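Local coordinates for SidF, inhibitor of growth family, member 3 (Legionella pneumophila subsp. pneumophila, PDB 4FYE), which hydrolyses phosphoinositides as a Legionella phosphatase, probably removing the 3-phosphate of phosphatidylinositol 3,4,5-trisphosphate, at residues F444-T449 with N551-L556; K477-S482 with K558-E563; K570-L575 with S602-T607. The protein carries 1 engineered substitution. One frame throughout, in Å; residues are numbered along the deposited sequence.

Interaction 1. Residues F444-T449 with N551-L556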
# COMPACT_ATOMS: atom_id res chain seq x y z
N PHE A 444 -3.86 -3.73 -19.05
CA PHE A 444 -2.88 -4.06 -18.00
C PHE A 444 -2.30 -5.46 -18.21
O PHE A 444 -1.09 -5.66 -18.19
CB PHE A 444 -3.56 -3.94 -16.63
CG PHE A 444 -2.69 -4.35 -15.47
CD1 PHE A 444 -1.83 -3.45 -14.87
CD2 PHE A 444 -2.77 -5.65 -14.96
CE1 PHE A 444 -1.05 -3.84 -13.79
CE2 PHE A 444 -2.01 -6.04 -13.89
CZ PHE A 444 -1.14 -5.12 -13.29
N VAL A 445 -3.15 -6.44 -18.47
CA VAL A 445 -2.61 -7.77 -18.67
C VAL A 445 -1.64 -7.76 -19.84
O VAL A 445 -0.50 -8.27 -19.73
CB VAL A 445 -3.73 -8.83 -18.76
CG1 VAL A 445 -3.18 -10.15 -19.32
CG2 VAL A 445 -4.34 -9.08 -17.38
N ASN A 446 -2.03 -7.15 -20.95
CA ASN A 446 -1.12 -7.09 -22.12
C ASN A 446 0.21 -6.38 -21.77
O ASN A 446 1.31 -6.85 -22.11
CB ASN A 446 -1.77 -6.34 -23.27
CG ASN A 446 -2.87 -7.11 -23.92
OD1 ASN A 446 -2.85 -8.35 -23.98
ND2 ASN A 446 -3.85 -6.37 -24.47
N GLN A 447 0.12 -5.27 -21.07
CA GLN A 447 1.34 -4.52 -20.74
C GLN A 447 2.31 -5.38 -19.97
O GLN A 447 3.47 -5.49 -20.34
CB GLN A 447 1.01 -3.31 -19.91
CG GLN A 447 0.06 -2.37 -20.61
CD GLN A 447 -0.31 -1.17 -19.76
OE1 GLN A 447 -0.77 -1.30 -18.62
NE2 GLN A 447 -0.11 0.01 -20.31
N MET A 448 1.80 -6.02 -18.92
CA MET A 448 2.62 -6.75 -17.96
C MET A 448 3.13 -7.98 -18.65
O MET A 448 4.24 -8.42 -18.41
CB MET A 448 1.78 -7.18 -16.72
CG MET A 448 1.30 -6.02 -15.84
SD MET A 448 2.70 -5.19 -15.06
CE MET A 448 3.12 -6.33 -13.72
N THR A 449 2.32 -8.55 -19.51
CA THR A 449 2.83 -9.67 -20.23
C THR A 449 3.92 -9.24 -21.24
O THR A 449 4.98 -9.87 -21.30
CB THR A 449 1.74 -10.66 -20.76
OG1 THR A 449 2.06 -11.02 -22.10
CG2 THR A 449 0.32 -10.12 -20.72
N ASN A 551 -8.12 -5.02 -26.91
CA ASN A 551 -9.15 -6.07 -26.86
C ASN A 551 -8.91 -7.12 -27.95
O ASN A 551 -9.15 -8.30 -27.74
CB ASN A 551 -10.57 -5.48 -26.87
CG ASN A 551 -10.90 -4.75 -25.56
OD1 ASN A 551 -11.62 -3.75 -25.53
ND2 ASN A 551 -10.33 -5.24 -24.46
N GLN A 552 -8.38 -6.70 -29.08
CA GLN A 552 -8.06 -7.69 -30.11
C GLN A 552 -6.85 -8.54 -29.71
O GLN A 552 -6.79 -9.74 -30.02
CB GLN A 552 -7.81 -7.01 -31.46
CG GLN A 552 -9.04 -6.39 -32.12
CD GLN A 552 -8.63 -5.53 -33.31
OE1 GLN A 552 -8.17 -6.05 -34.34
NE2 GLN A 552 -8.75 -4.21 -33.15
N ILE A 553 -5.90 -7.94 -29.01
CA ILE A 553 -4.75 -8.71 -28.55
C ILE A 553 -5.16 -9.77 -27.51
O ILE A 553 -4.75 -10.94 -27.56
CB ILE A 553 -3.63 -7.79 -28.04
CG1 ILE A 553 -3.07 -7.02 -29.24
CG2 ILE A 553 -2.57 -8.58 -27.26
CD1 ILE A 553 -2.01 -5.99 -28.95
N ASP A 554 -6.02 -9.34 -26.59
CA ASP A 554 -6.59 -10.20 -25.57
C ASP A 554 -7.17 -11.50 -26.13
O ASP A 554 -6.78 -12.60 -25.72
CB ASP A 554 -7.70 -9.41 -24.87
CG ASP A 554 -7.81 -9.73 -23.41
OD1 ASP A 554 -8.95 -9.85 -22.95
OD2 ASP A 554 -6.75 -9.86 -22.74
N ALA A 555 -8.10 -11.35 -27.08
CA ALA A 555 -8.72 -12.47 -27.82
C ALA A 555 -7.72 -13.54 -28.23
O ALA A 555 -7.92 -14.74 -27.98
CB ALA A 555 -9.44 -11.95 -29.06
N LEU A 556 -6.64 -13.09 -28.86
CA LEU A 556 -5.60 -13.98 -29.35
C LEU A 556 -4.75 -14.56 -28.23
O LEU A 556 -4.34 -15.72 -28.29
CB LEU A 556 -4.73 -13.27 -30.37
CG LEU A 556 -5.42 -13.03 -31.73
CD1 LEU A 556 -4.59 -12.02 -32.50
CD2 LEU A 556 -5.66 -14.30 -32.55
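N446 meets I553 and D554 where helix 438-458 passes the long helix 522-583, and it illustrates how a single amide can supply nearly all of one helix's share in a helix-helix contact. Walking along 444-449, F444 packs on M631 of helix 626-637 and on strand 402-416. V445 is directed at the partner helix without touching it. N446 then bridges the gap. With CG set anti to its own carbonyl carbon (chi1 -72°), the amide reaches I553, and the two side chains lie at a slant to each other. The methyl CG2 of I553 sits off one side of the amide plane, closer to the oxygen, 3.3 Å from N446 OD1 and 3.8 Å from N446 ND2. No hydrogen bond joins the two segments themselves; the amide's polar ends are satisfied by residues flanking 551-556 on the same helix, ND2 by ND1 of H550 and OD1 by NH1 of R557. Held at both ends by residues seven apart on one helix, the amide has its rotation fixed, and H550 probably offers ND1 as an unprotonated acceptor. D554 contributes differently. Its OD2 is 4.4 Å from N446 OD1, two oxygens that do not bond, while its OD1 is hydrogen-bonded to Y613 of helix 590-614. M448, one turn on from F444, packs on M631 and L634. I553 meanwhile also touches L484, N485 and I488 of helix 482-514, so it is shared by two neighbours. The setting is an antiparallel pair of consecutive helices, 482-514 and 522-583, the latter lying only in its first part within a predicted coiled coil, with helix 438-458 packed against it through N446.

Interaction 2. Residues K477-S482 with K558-E563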
# COMPACT_ATOMS: atom_id res chain seq x y z
N LYS A 477 6.30 -16.48 -25.22
CA LYS A 477 6.28 -15.44 -26.23
C LYS A 477 4.86 -15.16 -26.66
O LYS A 477 4.56 -14.07 -27.13
CB LYS A 477 7.11 -15.85 -27.44
CG LYS A 477 8.52 -15.26 -27.46
CD LYS A 477 8.49 -13.81 -27.93
CE LYS A 477 9.90 -13.25 -28.12
NZ LYS A 477 9.95 -11.75 -28.17
N GLY A 478 3.98 -16.13 -26.45
CA GLY A 478 2.58 -16.01 -26.87
C GLY A 478 2.38 -15.98 -28.39
O GLY A 478 3.30 -16.27 -29.16
N PRO A 479 1.18 -15.59 -28.83
CA PRO A 479 0.97 -15.47 -30.27
C PRO A 479 1.57 -14.18 -30.84
O PRO A 479 1.65 -13.18 -30.16
CB PRO A 479 -0.55 -15.50 -30.42
CG PRO A 479 -1.11 -15.16 -29.07
CD PRO A 479 0.00 -15.17 -28.05
N ASP A 480 2.00 -14.24 -32.10
CA ASP A 480 2.63 -13.11 -32.79
C ASP A 480 1.65 -11.96 -32.94
O ASP A 480 0.74 -11.97 -33.79
CB ASP A 480 3.13 -13.57 -34.18
CG ASP A 480 3.87 -12.48 -34.95
OD1 ASP A 480 4.23 -12.77 -36.13
OD2 ASP A 480 4.12 -11.36 -34.41
N VAL A 481 1.85 -10.94 -32.12
CA VAL A 481 0.94 -9.81 -32.08
C VAL A 481 1.69 -8.48 -32.25
O VAL A 481 1.21 -7.41 -31.87
CB VAL A 481 0.12 -9.89 -30.78
CG1 VAL A 481 0.93 -9.42 -29.58
CG2 VAL A 481 -1.20 -9.15 -30.93
N SER A 482 2.86 -8.57 -32.86
CA SER A 482 3.78 -7.44 -33.03
C SER A 482 3.10 -6.33 -33.79
O SER A 482 3.34 -5.13 -33.54
CB SER A 482 5.03 -7.89 -33.80
OG SER A 482 5.32 -9.26 -33.57
N LYS A 558 -5.92 -15.17 -25.39
CA LYS A 558 -6.87 -16.02 -24.70
C LYS A 558 -6.90 -17.38 -25.41
O LYS A 558 -6.65 -18.43 -24.81
CB LYS A 558 -8.24 -15.33 -24.68
CG LYS A 558 -9.39 -16.09 -24.03
CD LYS A 558 -10.59 -15.14 -23.90
CE LYS A 558 -11.48 -15.39 -22.69
NZ LYS A 558 -12.43 -16.47 -22.99
N ALA A 559 -7.16 -17.37 -26.71
CA ALA A 559 -7.19 -18.62 -27.45
C ALA A 559 -5.83 -19.35 -27.40
O ALA A 559 -5.79 -20.58 -27.41
CB ALA A 559 -7.61 -18.39 -28.90
N TYR A 560 -4.73 -18.58 -27.37
CA TYR A 560 -3.41 -19.19 -27.33
C TYR A 560 -3.19 -19.86 -25.99
O TYR A 560 -2.71 -21.00 -25.93
CB TYR A 560 -2.35 -18.14 -27.53
CG TYR A 560 -0.94 -18.69 -27.49
CD1 TYR A 560 -0.30 -18.93 -26.28
CD2 TYR A 560 -0.23 -18.96 -28.69
CE1 TYR A 560 0.98 -19.42 -26.23
CE2 TYR A 560 1.07 -19.45 -28.66
CZ TYR A 560 1.68 -19.68 -27.42
OH TYR A 560 2.98 -20.15 -27.33
N TYR A 561 -3.55 -19.17 -24.92
CA TYR A 561 -3.34 -19.71 -23.58
C TYR A 561 -4.14 -20.98 -23.38
O TYR A 561 -3.66 -21.94 -22.79
CB TYR A 561 -3.72 -18.69 -22.51
CG TYR A 561 -3.70 -19.30 -21.13
CD1 TYR A 561 -2.50 -19.59 -20.50
CD2 TYR A 561 -4.87 -19.62 -20.47
CE1 TYR A 561 -2.47 -20.16 -19.25
CE2 TYR A 561 -4.84 -20.19 -19.22
CZ TYR A 561 -3.64 -20.46 -18.62
OH TYR A 561 -3.60 -21.03 -17.38
N THR A 562 -5.36 -20.98 -23.87
CA THR A 562 -6.22 -22.12 -23.69
C THR A 562 -5.61 -23.34 -24.35
O THR A 562 -5.61 -24.43 -23.79
CB THR A 562 -7.60 -21.89 -24.30
OG1 THR A 562 -7.95 -20.50 -24.18
CG2 THR A 562 -8.63 -22.72 -23.59
N GLU A 563 -5.08 -23.14 -25.55
CA GLU A 563 -4.41 -24.21 -26.28
C GLU A 563 -3.12 -24.71 -25.63
O GLU A 563 -2.88 -25.91 -25.57
CB GLU A 563 -4.11 -23.75 -27.71
CG GLU A 563 -5.10 -24.26 -28.74
CD GLU A 563 -4.40 -24.94 -29.90
OE1 GLU A 563 -3.58 -25.84 -29.66
OE2 GLU A 563 -4.67 -24.55 -31.06
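Y560 lies flat beneath the backbone of G478 and P479, and these three residues account for nearly all the surface buried between the loop and helix 522-583. CG of Y560 is anti to the backbone N (chi1 180°), which carries the ring out from the helix under the loop. G478 CA stands 3.9 Å from the ring centroid, only 16° off the normal, a CH-pi contact almost squarely over the face. P479 CD makes a second one at 4.1 Å from the same centroid, nearer the CG side of the ring. The peptide linking the two residues runs above the rim on the CD2-CE2 side, with G478 C 3.7 Å from Y560 CE2 and P479 N over the same face. Past the CG end of the ring, still on that face, P479 CG packs on Y560 CB at 3.6 Å. The loop is a helix-to-helix connection: G478 is where the chain leaves helix 467-476, with a positive phi that glycine favours and no CB to crowd P479 CD. The phenol OH reaches back to that ending helix and is hydrogen-bonded to the carbonyl O of L475, while the Y560 ring also stacks with H564 on its own helix. At the far end of the loop, the carboxylate of D480 accepts a bond from the S482 hydroxyl, D480 OD2 to S482 OG 2.6 Å, where helix 482-514 sets off.

Interaction 3. Residues K570-L575 with S602-T607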
# COMPACT_ATOMS: atom_id res chain seq x y z
N LYS A 570 3.83 -28.08 -17.94
CA LYS A 570 4.81 -29.16 -17.99
C LYS A 570 6.21 -28.54 -18.17
O LYS A 570 7.15 -29.02 -17.54
CB LYS A 570 4.49 -30.19 -19.09
CG LYS A 570 5.30 -31.51 -19.07
CD LYS A 570 4.57 -32.70 -18.43
CE LYS A 570 4.25 -32.52 -16.93
NZ LYS A 570 3.63 -33.74 -16.34
N ALA A 571 6.33 -27.47 -18.96
CA ALA A 571 7.62 -26.78 -19.19
C ALA A 571 8.15 -26.05 -17.95
O ALA A 571 9.35 -26.12 -17.66
CB ALA A 571 7.51 -25.81 -20.35
N LEU A 572 7.27 -25.33 -17.25
CA LEU A 572 7.61 -24.65 -15.99
C LEU A 572 8.15 -25.64 -14.94
O LEU A 572 9.19 -25.42 -14.33
CB LEU A 572 6.37 -23.97 -15.44
CG LEU A 572 6.46 -22.51 -14.99
CD1 LEU A 572 5.16 -22.13 -14.28
CD2 LEU A 572 7.62 -22.17 -14.07
N GLN A 573 7.45 -26.75 -14.78
CA GLN A 573 7.86 -27.84 -13.92
C GLN A 573 9.24 -28.49 -14.32
O GLN A 573 10.07 -28.83 -13.45
CB GLN A 573 6.73 -28.88 -13.94
CG GLN A 573 6.85 -30.00 -12.93
CD GLN A 573 5.87 -31.13 -13.21
OE1 GLN A 573 6.08 -31.96 -14.12
NE2 GLN A 573 4.78 -31.16 -12.45
N GLU A 574 9.50 -28.67 -15.62
CA GLU A 574 10.84 -29.15 -16.06
C GLU A 574 11.91 -28.07 -15.79
O GLU A 574 13.03 -28.39 -15.36
CB GLU A 574 10.86 -29.58 -17.55
CG GLU A 574 10.00 -30.80 -17.94
CD GLU A 574 9.96 -31.04 -19.45
OE1 GLU A 574 10.19 -30.08 -20.22
OE2 GLU A 574 9.71 -32.19 -19.91
N LEU A 575 11.56 -26.79 -15.99
CA LEU A 575 12.48 -25.72 -15.64
C LEU A 575 12.84 -25.81 -14.17
O LEU A 575 14.02 -25.75 -13.81
CB LEU A 575 11.95 -24.32 -15.96
CG LEU A 575 12.99 -23.25 -16.36
CD1 LEU A 575 12.51 -21.87 -15.94
CD2 LEU A 575 14.38 -23.48 -15.79
N SER A 602 9.28 -14.88 -12.17
CA SER A 602 8.66 -14.13 -13.24
C SER A 602 7.75 -15.02 -14.04
O SER A 602 6.58 -14.72 -14.18
CB SER A 602 9.74 -13.64 -14.19
OG SER A 602 10.47 -12.56 -13.63
N CYS A 603 8.28 -16.12 -14.57
CA CYS A 603 7.43 -17.02 -15.33
C CYS A 603 6.29 -17.58 -14.49
O CYS A 603 5.14 -17.64 -14.95
CB CYS A 603 8.25 -18.17 -15.90
SG CYS A 603 9.49 -17.55 -17.02
N ALA A 604 6.59 -17.96 -13.25
CA ALA A 604 5.57 -18.62 -12.44
C ALA A 604 4.49 -17.64 -12.12
O ALA A 604 3.33 -17.99 -12.27
CB ALA A 604 6.13 -19.27 -11.19
N TYR A 605 4.83 -16.41 -11.75
CA TYR A 605 3.79 -15.42 -11.43
C TYR A 605 2.93 -15.13 -12.64
O TYR A 605 1.70 -15.16 -12.56
CB TYR A 605 4.37 -14.13 -10.86
CG TYR A 605 4.93 -14.30 -9.45
CD1 TYR A 605 4.17 -14.90 -8.43
CD2 TYR A 605 6.20 -13.82 -9.13
CE1 TYR A 605 4.69 -15.04 -7.16
CE2 TYR A 605 6.76 -13.96 -7.86
CZ TYR A 605 6.01 -14.57 -6.89
OH TYR A 605 6.55 -14.69 -5.64
N LEU A 606 3.55 -14.91 -13.79
CA LEU A 606 2.74 -14.61 -14.96
C LEU A 606 1.76 -15.76 -15.31
O LEU A 606 0.56 -15.56 -15.44
CB LEU A 606 3.64 -14.36 -16.14
CG LEU A 606 3.17 -13.35 -17.20
CD1 LEU A 606 3.60 -13.89 -18.57
CD2 LEU A 606 1.69 -12.95 -17.17
N THR A 607 2.26 -16.97 -15.46
CA THR A 607 1.36 -18.00 -15.95
C THR A 607 0.21 -18.27 -15.01
O THR A 607 -0.87 -18.65 -15.42
CB THR A 607 2.11 -19.30 -16.21
OG1 THR A 607 2.76 -19.69 -15.01
CG2 THR A 607 3.14 -19.06 -17.25
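L572 is the knob that helix 570-575 offers to 602-607, set among C603, A604 and T607 together with Y600 one turn earlier on helix 590-614. Nearly all the close approach lies at its two methyls. CD1 carries the tighter end: it is 3.5 Å from T607 OG1 and 4.0 Å from A604 CA, with A604 CB 4.3 Å from L572 CD1. CD2 is slacker, with C603 CB 4.4 Å from L572 CD2 and A604 CB about as near. The side chains of L572 and T607 slide past each other in opposite directions. The hydroxyl that meets the methyl is not left without a partner, for T607 OG1 donates to C603 O at 3.1 Å, a carbonyl that also accepts T607 N. These segments belong to consecutive helices, 522-583 and 590-614, which form an antiparallel helical hairpin; their local axes make an angle of 156° and come within 11.0 Å at closest approach. L575, though aimed at the partner, does not touch 602-607, and its neighbours are F599 and Y600 of helix 590-614 together with L472 of helix 467-476, which also touches C603. On the outer side, K570 and Q573 of helix 522-583 are exposed to solvent.

Overall arrangement
All three contacts use helix 522-583, so they sample one long helix against successive partners on the same side of the chain's centre. Interactions 1 and 3 are buried, whereas interaction 2 lies at the surface; yet the buried pair differ, since interaction 1 centres on an amide whose polar atoms bond to residues flanking the contact and interaction 3 is almost wholly apolar. Interaction 2 instead relies on CH-pi contacts with a loop. Interactions 1 and 2 are neighbours, their centres about 9 Å apart, and they touch where I553 meets V481. Interaction 3 lies about 16 Å from interaction 2, centre to centre, and about 19 Å from interaction 1.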